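Local coordinates for Acarbose/maltose binding protein GacH (Streptomyces glaucescens, PDB 3K01) that binds acarbose and an acarbose homolog, and probably maltose, as the solute receptor of an ABC transporter, at residues A84-V95 against Q295-S306; L120-Y129 against V360-A370. All blocks are in the same frame, centred on the assembly; numbering follows the deposited sequence.

Interaction 1 of 2, residues A84-V95 against Q295-S306; sequences APDVMRTEVAWV and QGGWNLSVYAGS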
loop_
_atom_site.group_PDB
_atom_site.type_symbol
_atom_site.label_atom_id
_atom_site.label_comp_id
_atom_site.label_asym_id
_atom_site.label_seq_id
_atom_site.Cartn_x
_atom_site.Cartn_y
_atom_site.Cartn_z
ATOM N N ALA A 84 -9.111 -2.649 25.018
ATOM C CA ALA A 84 -8.731 -1.992 23.768
ATOM C C ALA A 84 -7.575 -1.030 24.026
ATOM O O ALA A 84 -7.481 -0.410 25.090
ATOM C CB ALA A 84 -9.913 -1.246 23.156
ATOM N N PRO A 85 -6.690 -0.867 23.046
ATOM C CA PRO A 85 -5.581 0.073 23.213
ATOM C C PRO A 85 -6.108 1.492 23.139
ATOM O O PRO A 85 -7.210 1.717 22.640
ATOM C CB PRO A 85 -4.680 -0.238 22.011
ATOM C CG PRO A 85 -5.665 -0.683 20.953
ATOM C CD PRO A 85 -6.672 -1.502 21.711
ATOM N N ASP A 86 -5.324 2.449 23.626
ATOM C CA ASP A 86 -5.636 3.856 23.379
ATOM C C ASP A 86 -5.324 4.255 21.933
ATOM O O ASP A 86 -6.059 5.033 21.329
ATOM C CB ASP A 86 -4.887 4.745 24.361
ATOM C CG ASP A 86 -5.232 4.410 25.774
ATOM O OD1 ASP A 86 -6.391 4.679 26.159
ATOM O OD2 ASP A 86 -4.371 3.821 26.468
ATOM N N VAL A 87 -4.183 3.754 21.434
ATOM C CA VAL A 87 -3.724 4.094 20.108
ATOM C C VAL A 87 -3.480 2.803 19.332
ATOM O O VAL A 87 -2.832 1.883 19.825
ATOM C CB VAL A 87 -2.447 4.936 20.171
ATOM C CG1 VAL A 87 -1.872 5.173 18.763
ATOM C CG2 VAL A 87 -2.737 6.289 20.865
ATOM N N MET A 88 -4.003 2.772 18.112
ATOM C CA MET A 88 -3.934 1.561 17.269
ATOM C C MET A 88 -3.229 1.927 15.974
ATOM O O MET A 88 -3.648 2.860 15.269
ATOM C CB MET A 88 -5.385 1.114 16.977
ATOM C CG MET A 88 -5.561 -0.098 16.066
ATOM S SD MET A 88 -4.816 -1.548 16.835
ATOM C CE MET A 88 -4.767 -2.684 15.434
ATOM N N ARG A 89 -2.190 1.160 15.625
ATOM C CA ARG A 89 -1.602 1.297 14.278
ATOM C C ARG A 89 -2.604 0.725 13.264
ATOM O O ARG A 89 -3.036 -0.427 13.401
ATOM C CB ARG A 89 -0.256 0.602 14.180
ATOM C CG ARG A 89 0.556 1.130 13.040
ATOM C CD ARG A 89 1.676 0.216 12.683
ATOM N NE ARG A 89 2.692 0.817 11.827
ATOM C CZ ARG A 89 3.545 0.100 11.091
ATOM N NH1 ARG A 89 3.472 -1.225 11.100
ATOM N NH2 ARG A 89 4.471 0.712 10.378
ATOM N N THR A 90 -2.963 1.535 12.266
ATOM C CA THR A 90 -4.110 1.235 11.394
ATOM C C THR A 90 -3.690 1.219 9.941
ATOM O O THR A 90 -3.175 2.204 9.428
ATOM C CB THR A 90 -5.269 2.274 11.528
ATOM O OG1 THR A 90 -4.755 3.614 11.409
ATOM C CG2 THR A 90 -6.006 2.125 12.858
ATOM N N GLU A 91 -3.884 0.090 9.255
ATOM C CA GLU A 91 -3.531 0.053 7.847
ATOM C C GLU A 91 -4.431 1.059 7.133
ATOM O O GLU A 91 -5.500 1.397 7.640
ATOM C CB GLU A 91 -3.726 -1.359 7.322
ATOM C CG GLU A 91 -2.941 -1.682 6.074
ATOM C CD GLU A 91 -3.779 -1.622 4.808
ATOM O OE1 GLU A 91 -5.036 -1.545 4.878
ATOM O OE2 GLU A 91 -3.177 -1.679 3.718
ATOM N N VAL A 92 -4.018 1.564 5.969
ATOM C CA VAL A 92 -4.808 2.611 5.331
ATOM C C VAL A 92 -6.296 2.245 5.165
ATOM O O VAL A 92 -7.168 3.093 5.381
ATOM C CB VAL A 92 -4.221 3.098 3.999
ATOM C CG1 VAL A 92 -2.904 3.867 4.212
ATOM C CG2 VAL A 92 -4.044 1.965 2.962
ATOM N N ALA A 93 -6.601 1.010 4.781
ATOM C CA ALA A 93 -8.004 0.583 4.599
ATOM C C ALA A 93 -8.706 0.387 5.940
ATOM O O ALA A 93 -9.942 0.419 6.022
ATOM C CB ALA A 93 -8.086 -0.716 3.790
ATOM N N TRP A 94 -7.940 0.171 7.006
ATOM C CA TRP A 94 -8.545 -0.110 8.309
ATOM C C TRP A 94 -9.136 1.154 8.930
ATOM O O TRP A 94 -9.967 1.032 9.833
ATOM C CB TRP A 94 -7.560 -0.723 9.294
ATOM C CG TRP A 94 -7.017 -2.067 8.938
ATOM C CD1 TRP A 94 -7.248 -2.791 7.798
ATOM C CD2 TRP A 94 -6.066 -2.793 9.713
ATOM N NE1 TRP A 94 -6.501 -3.952 7.847
ATOM C CE2 TRP A 94 -5.774 -3.979 9.013
ATOM C CE3 TRP A 94 -5.436 -2.560 10.946
ATOM C CZ2 TRP A 94 -4.852 -4.923 9.494
ATOM C CZ3 TRP A 94 -4.531 -3.506 11.431
ATOM C CH2 TRP A 94 -4.261 -4.674 10.700
ATOM N N VAL A 95 -8.718 2.344 8.502
ATOM C CA VAL A 95 -9.302 3.559 9.065
ATOM C C VAL A 95 -10.806 3.563 8.840
ATOM O O VAL A 95 -11.563 3.698 9.810
ATOM C CB VAL A 95 -8.648 4.815 8.489
ATOM C CG1 VAL A 95 -9.325 6.073 9.065
ATOM C CG2 VAL A 95 -7.167 4.824 8.817
ATOM N N GLN A 295 -2.302 2.242 -3.265
ATOM C CA GLN A 295 -1.691 2.837 -2.073
ATOM C C GLN A 295 -1.785 1.919 -0.885
ATOM O O GLN A 295 -2.865 1.421 -0.566
ATOM C CB GLN A 295 -2.490 4.082 -1.726
ATOM C CG GLN A 295 -2.003 4.819 -0.486
ATOM C CD GLN A 295 -2.904 5.963 -0.118
ATOM O OE1 GLN A 295 -3.773 6.347 -0.883
ATOM N NE2 GLN A 295 -2.662 6.552 1.052
ATOM N N GLY A 296 -0.657 1.698 -0.213
ATOM C CA GLY A 296 -0.639 1.004 1.058
ATOM C C GLY A 296 -0.001 1.875 2.130
ATOM O O GLY A 296 0.282 3.060 1.927
ATOM N N GLY A 297 0.214 1.258 3.276
ATOM C CA GLY A 297 0.881 1.940 4.383
ATOM C C GLY A 297 0.071 1.871 5.659
ATOM O O GLY A 297 -0.918 1.131 5.780
ATOM N N TRP A 298 0.505 2.680 6.619
ATOM C CA TRP A 298 -0.026 2.652 7.982
ATOM C C TRP A 298 -0.229 4.059 8.468
ATOM O O TRP A 298 0.549 4.952 8.160
ATOM C CB TRP A 298 0.952 1.944 8.946
ATOM C CG TRP A 298 1.115 0.469 8.643
ATOM C CD1 TRP A 298 2.013 -0.099 7.787
ATOM C CD2 TRP A 298 0.296 -0.591 9.131
ATOM N NE1 TRP A 298 1.819 -1.457 7.748
ATOM C CE2 TRP A 298 0.775 -1.790 8.565
ATOM C CE3 TRP A 298 -0.779 -0.650 10.037
ATOM C CZ2 TRP A 298 0.203 -3.036 8.852
ATOM C CZ3 TRP A 298 -1.353 -1.880 10.321
ATOM C CH2 TRP A 298 -0.863 -3.061 9.718
ATOM N N ASN A 299 -1.266 4.190 9.290
ATOM C CA ASN A 299 -1.645 5.396 9.999
ATOM C C ASN A 299 -1.693 5.059 11.483
ATOM O O ASN A 299 -1.540 3.907 11.895
ATOM C CB ASN A 299 -3.015 5.860 9.477
ATOM C CG ASN A 299 -2.966 6.272 8.017
ATOM O OD1 ASN A 299 -1.940 6.707 7.519
ATOM N ND2 ASN A 299 -4.092 6.153 7.331
ATOM N N LEU A 300 -1.976 6.082 12.282
ATOM C CA LEU A 300 -2.210 5.917 13.724
ATOM C C LEU A 300 -3.549 6.509 14.086
ATOM O O LEU A 300 -3.863 7.632 13.686
ATOM C CB LEU A 300 -1.136 6.632 14.529
ATOM C CG LEU A 300 0.273 6.156 14.188
ATOM C CD1 LEU A 300 1.240 7.336 14.109
ATOM C CD2 LEU A 300 0.695 5.070 15.142
ATOM N N SER A 301 -4.336 5.732 14.821
ATOM C CA SER A 301 -5.674 6.145 15.224
ATOM C C SER A 301 -5.843 6.019 16.723
ATOM O O SER A 301 -5.111 5.284 17.390
ATOM C CB SER A 301 -6.704 5.271 14.520
ATOM O OG SER A 301 -6.605 5.451 13.123
ATOM N N VAL A 302 -6.821 6.737 17.247
ATOM C CA VAL A 302 -7.132 6.751 18.667
ATOM C C VAL A 302 -8.447 5.999 18.850
ATOM O O VAL A 302 -9.406 6.242 18.119
ATOM C CB VAL A 302 -7.256 8.193 19.171
ATOM C CG1 VAL A 302 -7.682 8.200 20.636
ATOM C CG2 VAL A 302 -5.934 8.980 18.983
ATOM N N TYR A 303 -8.470 5.071 19.802
ATOM C CA TYR A 303 -9.683 4.339 20.114
ATOM C C TYR A 303 -10.762 5.260 20.663
ATOM O O TYR A 303 -10.514 6.070 21.566
ATOM C CB TYR A 303 -9.323 3.240 21.092
ATOM C CG TYR A 303 -10.491 2.561 21.773
ATOM C CD1 TYR A 303 -11.570 2.043 21.042
ATOM C CD2 TYR A 303 -10.508 2.432 23.155
ATOM C CE1 TYR A 303 -12.637 1.413 21.687
ATOM C CE2 TYR A 303 -11.579 1.786 23.810
ATOM C CZ TYR A 303 -12.622 1.292 23.062
ATOM O OH TYR A 303 -13.700 0.680 23.698
ATOM N N ALA A 304 -11.974 5.125 20.138
ATOM C CA ALA A 304 -13.089 6.011 20.516
ATOM C C ALA A 304 -13.351 6.001 22.007
ATOM O O ALA A 304 -13.732 7.027 22.566
ATOM C CB ALA A 304 -14.361 5.629 19.755
ATOM N N GLY A 305 -13.175 4.849 22.648
ATOM C CA GLY A 305 -13.478 4.702 24.087
ATOM C C GLY A 305 -12.274 4.920 24.987
ATOM O O GLY A 305 -12.329 4.606 26.183
ATOM N N SER A 306 -11.185 5.474 24.454
ATOM C CA SER A 306 -9.994 5.720 25.270
ATOM C C SER A 306 -10.326 6.572 26.493
ATOM O O SER A 306 -11.039 7.570 26.383
ATOM C CB SER A 306 -8.894 6.423 24.466
ATOM O OG SER A 306 -7.810 6.800 25.326
HETATM O O HOH W 1 -0.524 -1.498 3.390
#
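W94 and W298 meet edge to face: the edge of the W298 six-membered ring points at the face of W94, with the planes at 87° and CZ3 of each ring 3.7 Å apart. E91 CB lies over one face of the W298 six-membered ring. The guanidinium of R89 lies flat on the opposite face, with CZ 3.5 Å from W298 CG, and makes a cation-pi contact. The R89 chain reaches there because CG is anti to the backbone N (chi1 -159°) and it runs extended to NE. NE hydrogen-bonds to Q138 OE1 and NH1 to T35 OG1, which should help set guanidinium rotation.

Strands 87-91 and 293-302 pair antiparallel in a sheet of the bacterial solute-binding protein fold, and strand 28-34 flanks 87-91 on its other edge. M88 with S301 and T90 with N299 are the hydrogen-bonded pairs. V87, R89 and E91 face the same way as V302, L300 and W298. On the other face, in the conformers modelled, T90 OG1 donates to S301 OG, which also hydrogen-bonds to Y134 O.

At one end A84 CB sits over the Y303 ring, and S306 OG donates to D86 OD1 at 2.7 Å. At the other, V92 N bonds to G297 O. In the conformer given, E91 N-caps helix 92-100 through OE1, which accepts from A93 N at 3.0 Å, while a water links E91 OE2 to G297 N.

Interaction 2 of 2, residues L120-Y129 against V360-A370; sequences LPQAAASTRY and VDKAVERPWIA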
loop_
_atom_site.group_PDB
_atom_site.type_symbol
_atom_site.label_atom_id
_atom_site.label_comp_id
_atom_site.label_asym_id
_atom_site.label_seq_id
_atom_site.Cartn_x
_atom_site.Cartn_y
_atom_site.Cartn_z
ATOM N N LEU A 120 1.887 13.818 2.251
ATOM C CA LEU A 120 1.506 13.467 0.887
ATOM C C LEU A 120 -0.013 13.415 0.782
ATOM O O LEU A 120 -0.685 12.928 1.681
ATOM C CB LEU A 120 2.103 12.113 0.516
ATOM C CG LEU A 120 3.630 12.089 0.353
ATOM C CD1 LEU A 120 4.124 10.638 0.319
ATOM C CD2 LEU A 120 4.108 12.849 -0.894
ATOM N N PRO A 121 -0.573 13.898 -0.343
ATOM C CA PRO A 121 -2.041 14.049 -0.386
ATOM C C PRO A 121 -2.782 12.711 -0.229
ATOM O O PRO A 121 -3.817 12.627 0.444
ATOM C CB PRO A 121 -2.287 14.686 -1.764
ATOM C CG PRO A 121 -1.085 14.303 -2.566
ATOM C CD PRO A 121 0.070 14.370 -1.580
ATOM N N GLN A 122 -2.239 11.643 -0.805
ATOM C CA GLN A 122 -2.892 10.355 -0.681
ATOM C C GLN A 122 -2.899 9.871 0.772
ATOM O O GLN A 122 -3.855 9.280 1.239
ATOM C CB GLN A 122 -2.208 9.285 -1.551
ATOM C CG GLN A 122 -2.188 9.609 -3.036
ATOM C CD GLN A 122 -0.911 10.334 -3.439
ATOM O OE1 GLN A 122 -0.269 11.015 -2.624
ATOM N NE2 GLN A 122 -0.525 10.182 -4.706
ATOM N N ALA A 123 -1.774 10.083 1.459
ATOM C CA ALA A 123 -1.652 9.672 2.851
ATOM C C ALA A 123 -2.617 10.472 3.728
ATOM O O ALA A 123 -3.318 9.882 4.554
ATOM C CB ALA A 123 -0.204 9.831 3.330
ATOM N N ALA A 124 -2.694 11.784 3.509
ATOM C CA ALA A 124 -3.709 12.572 4.235
ATOM C C ALA A 124 -5.118 12.079 3.962
ATOM O O ALA A 124 -5.933 11.953 4.879
ATOM C CB ALA A 124 -3.576 14.053 3.888
ATOM N N ALA A 125 -5.406 11.792 2.699
ATOM C CA ALA A 125 -6.752 11.357 2.358
ATOM C C ALA A 125 -7.149 10.056 3.036
ATOM O O ALA A 125 -8.304 9.853 3.396
ATOM C CB ALA A 125 -6.878 11.236 0.859
ATOM N N SER A 126 -6.174 9.158 3.229
ATOM C CA SER A 126 -6.453 7.857 3.848
ATOM C C SER A 126 -6.891 7.990 5.318
ATOM O O SER A 126 -7.391 7.027 5.891
ATOM C CB SER A 126 -5.218 6.943 3.802
ATOM O OG SER A 126 -4.232 7.321 4.766
ATOM N N THR A 127 -6.706 9.177 5.918
ATOM C CA THR A 127 -7.094 9.369 7.325
ATOM C C THR A 127 -8.546 9.789 7.498
ATOM O O THR A 127 -9.010 9.898 8.633
ATOM C CB THR A 127 -6.200 10.433 8.016
ATOM O OG1 THR A 127 -6.504 11.725 7.498
ATOM C CG2 THR A 127 -4.709 10.105 7.890
ATOM N N ARG A 128 -9.262 10.017 6.402
ATOM C CA ARG A 128 -10.615 10.596 6.465
ATOM C C ARG A 128 -11.673 9.576 6.125
ATOM O O ARG A 128 -11.472 8.724 5.235
ATOM C CB ARG A 128 -10.744 11.779 5.506
ATOM C CG ARG A 128 -9.663 12.819 5.635
ATOM C CD ARG A 128 -10.120 14.042 6.313
ATOM N NE ARG A 128 -11.241 14.700 5.649
ATOM C CZ ARG A 128 -12.046 15.531 6.292
ATOM N NH1 ARG A 128 -11.830 15.777 7.585
ATOM N NH2 ARG A 128 -13.058 16.111 5.662
ATOM N N TYR A 129 -12.811 9.705 6.788
ATOM C CA TYR A 129 -13.946 8.818 6.549
ATOM C C TYR A 129 -15.182 9.678 6.694
ATOM O O TYR A 129 -15.398 10.273 7.750
ATOM C CB TYR A 129 -13.976 7.658 7.540
ATOM C CG TYR A 129 -15.210 6.777 7.398
ATOM C CD1 TYR A 129 -15.420 5.997 6.267
ATOM C CD2 TYR A 129 -16.178 6.742 8.400
ATOM C CE1 TYR A 129 -16.552 5.213 6.151
ATOM C CE2 TYR A 129 -17.303 5.952 8.292
ATOM C CZ TYR A 129 -17.483 5.194 7.152
ATOM O OH TYR A 129 -18.590 4.381 7.022
ATOM N N VAL A 360 5.886 6.056 -5.486
ATOM C CA VAL A 360 4.956 6.648 -4.512
ATOM C C VAL A 360 4.237 7.873 -5.102
ATOM O O VAL A 360 3.060 8.109 -4.808
ATOM C CB VAL A 360 5.698 6.983 -3.202
ATOM C CG1 VAL A 360 4.884 7.919 -2.287
ATOM C CG2 VAL A 360 6.022 5.710 -2.459
ATOM N N ASP A 361 4.919 8.632 -5.956
ATOM C CA ASP A 361 4.273 9.758 -6.637
ATOM C C ASP A 361 3.163 9.332 -7.594
ATOM O O ASP A 361 2.367 10.162 -8.009
ATOM C CB ASP A 361 5.291 10.611 -7.408
ATOM C CG ASP A 361 6.172 11.485 -6.508
ATOM O OD1 ASP A 361 5.888 11.669 -5.300
ATOM O OD2 ASP A 361 7.153 12.004 -7.067
ATOM N N LYS A 362 3.093 8.046 -7.928
ATOM C CA LYS A 362 2.013 7.528 -8.765
ATOM C C LYS A 362 0.919 6.883 -7.959
ATOM O O LYS A 362 -0.015 6.324 -8.553
ATOM C CB LYS A 362 2.568 6.540 -9.806
ATOM C CG LYS A 362 3.310 7.232 -10.956
ATOM C CD LYS A 362 2.425 8.197 -11.743
ATOM C CE LYS A 362 3.282 8.879 -12.781
ATOM N NZ LYS A 362 4.128 9.947 -12.155
ATOM N N ALA A 363 0.978 6.927 -6.633
ATOM C CA ALA A 363 -0.027 6.230 -5.839
ATOM C C ALA A 363 -1.423 6.790 -6.073
ATOM O O ALA A 363 -1.603 8.006 -6.188
ATOM C CB ALA A 363 0.345 6.285 -4.370
ATOM N N VAL A 364 -2.396 5.883 -6.095
ATOM C CA VAL A 364 -3.799 6.247 -6.273
ATOM C C VAL A 364 -4.518 5.849 -5.002
ATOM O O VAL A 364 -4.332 4.754 -4.497
ATOM C CB VAL A 364 -4.410 5.490 -7.502
ATOM C CG1 VAL A 364 -5.928 5.742 -7.619
ATOM C CG2 VAL A 364 -3.706 5.892 -8.779
ATOM N N GLU A 365 -5.371 6.746 -4.509
ATOM C CA GLU A 365 -6.098 6.478 -3.295
ATOM C C GLU A 365 -7.014 5.270 -3.430
ATOM O O GLU A 365 -7.578 5.026 -4.507
ATOM C CB GLU A 365 -6.972 7.679 -2.954
ATOM C CG GLU A 365 -6.210 8.936 -2.551
ATOM C CD GLU A 365 -7.122 10.128 -2.298
ATOM O OE1 GLU A 365 -8.260 9.918 -1.849
ATOM O OE2 GLU A 365 -6.682 11.283 -2.538
ATOM N N ARG A 366 -7.178 4.543 -2.344
ATOM C CA ARG A 366 -8.249 3.550 -2.234
ATOM C C ARG A 366 -9.585 4.286 -2.123
ATOM O O ARG A 366 -9.616 5.467 -1.787
ATOM C CB ARG A 366 -8.114 2.765 -0.925
ATOM C CG ARG A 366 -6.787 2.132 -0.674
ATOM C CD ARG A 366 -6.599 0.794 -1.362
ATOM N NE ARG A 366 -5.361 0.230 -0.852
ATOM C CZ ARG A 366 -5.228 -0.733 0.059
ATOM N NH1 ARG A 366 -6.262 -1.434 0.533
ATOM N NH2 ARG A 366 -3.999 -1.085 0.405
ATOM N N PRO A 367 -10.705 3.567 -2.343
ATOM C CA PRO A 367 -11.970 4.126 -1.888
ATOM C C PRO A 367 -12.004 4.012 -0.362
ATOM O O PRO A 367 -11.857 2.928 0.198
ATOM C CB PRO A 367 -13.033 3.220 -2.547
ATOM C CG PRO A 367 -12.328 1.968 -2.844
ATOM C CD PRO A 367 -10.851 2.236 -2.970
ATOM N N TRP A 368 -12.232 5.144 0.301
ATOM C CA TRP A 368 -12.111 5.190 1.751
ATOM C C TRP A 368 -13.446 4.868 2.406
ATOM O O TRP A 368 -14.058 5.704 3.088
ATOM C CB TRP A 368 -11.565 6.549 2.197
ATOM C CG TRP A 368 -10.278 6.902 1.524
ATOM C CD1 TRP A 368 -10.062 7.983 0.724
ATOM C CD2 TRP A 368 -9.040 6.160 1.561
ATOM N NE1 TRP A 368 -8.758 7.977 0.264
ATOM C CE2 TRP A 368 -8.113 6.886 0.767
ATOM C CE3 TRP A 368 -8.622 4.988 2.189
ATOM C CZ2 TRP A 368 -6.810 6.456 0.563
ATOM C CZ3 TRP A 368 -7.320 4.571 2.000
ATOM C CH2 TRP A 368 -6.422 5.320 1.186
ATOM N N ILE A 369 -13.890 3.639 2.181
ATOM C CA ILE A 369 -15.233 3.199 2.588
ATOM C C ILE A 369 -15.120 1.951 3.452
ATOM O O ILE A 369 -14.098 1.249 3.427
ATOM C CB ILE A 369 -16.166 2.968 1.371
ATOM C CG1 ILE A 369 -15.653 1.823 0.485
ATOM C CG2 ILE A 369 -16.317 4.252 0.558
ATOM C CD1 ILE A 369 -16.629 1.464 -0.646
ATOM N N ALA A 370 -16.176 1.664 4.207
ATOM C CA ALA A 370 -16.216 0.538 5.126
ATOM C C ALA A 370 -15.860 -0.766 4.412
ATOM O O ALA A 370 -15.149 -1.625 4.946
ATOM C CB ALA A 370 -17.615 0.444 5.740
HETATM O O HOH W 2 2.384 10.300 -3.004
HETATM O O HOH W 3 1.234 11.956 -6.187
HETATM O O HOH W 4 -18.484 3.435 4.198
#
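This is a partly buried contact, in which the short helix 121-125 and the turn after it pack against the irregular segment 360-370. There the short, loosely paired strand 363-364 runs parallel to 293-302. W368, the centre of an inverse gamma turn, fills the middle. S126 lies over one face of its indole: CA is 3.5 Å from the centroid of the six-membered ring, 8° off the normal, and CB is 3.3 Å from W368 CH2. A125 O lies over the same face. W368 NE1 donates to E365 OE1 at 2.9 Å, near the ring plane but from above the carboxylate plane. A125 CB packs against that carboxylate.

Q122 bends at chi2 (93°), which carries its amide past E365 to the type I beta turn V360-A363. There NE2 donates to A363 O at 2.8 Å. One water joins Q122 OE1 to V360 O and another joins NE2 to D361 O. L120 CD1 touches V360 CG1. At the far end W368 O lies at the edge of the Y129 ring, and a water connects Y129 OH with A370 N.

Only one direct hydrogen bond joins the two segments; W368 and Q122 bury the largest areas, and waters add further links. The NE1-E365 bond lies within segment 360-370 and probably helps hold the indole against A125 and S126.

Overall arrangement
Interaction 1 is a buried strand pairing, and interaction 2 a partly buried packing of helix and loop. Both contacts bear on one sheet, since strand 293-302 pairs with 87-91 and lies beside 363-364. Their centres are about 14 Å apart, and a segment of each contact comes in turn along the chain. They touch directly: Q295 O probably accepts from R366 NE, and Q295 OE1 packs against W368. Q295 NE2 bonds to Q122 O. Regular backbone bonds and a stacked tryptophan dominate interaction 1. Interaction 2, partly buried, relies on one tryptophan face, a glutamine and bridging waters.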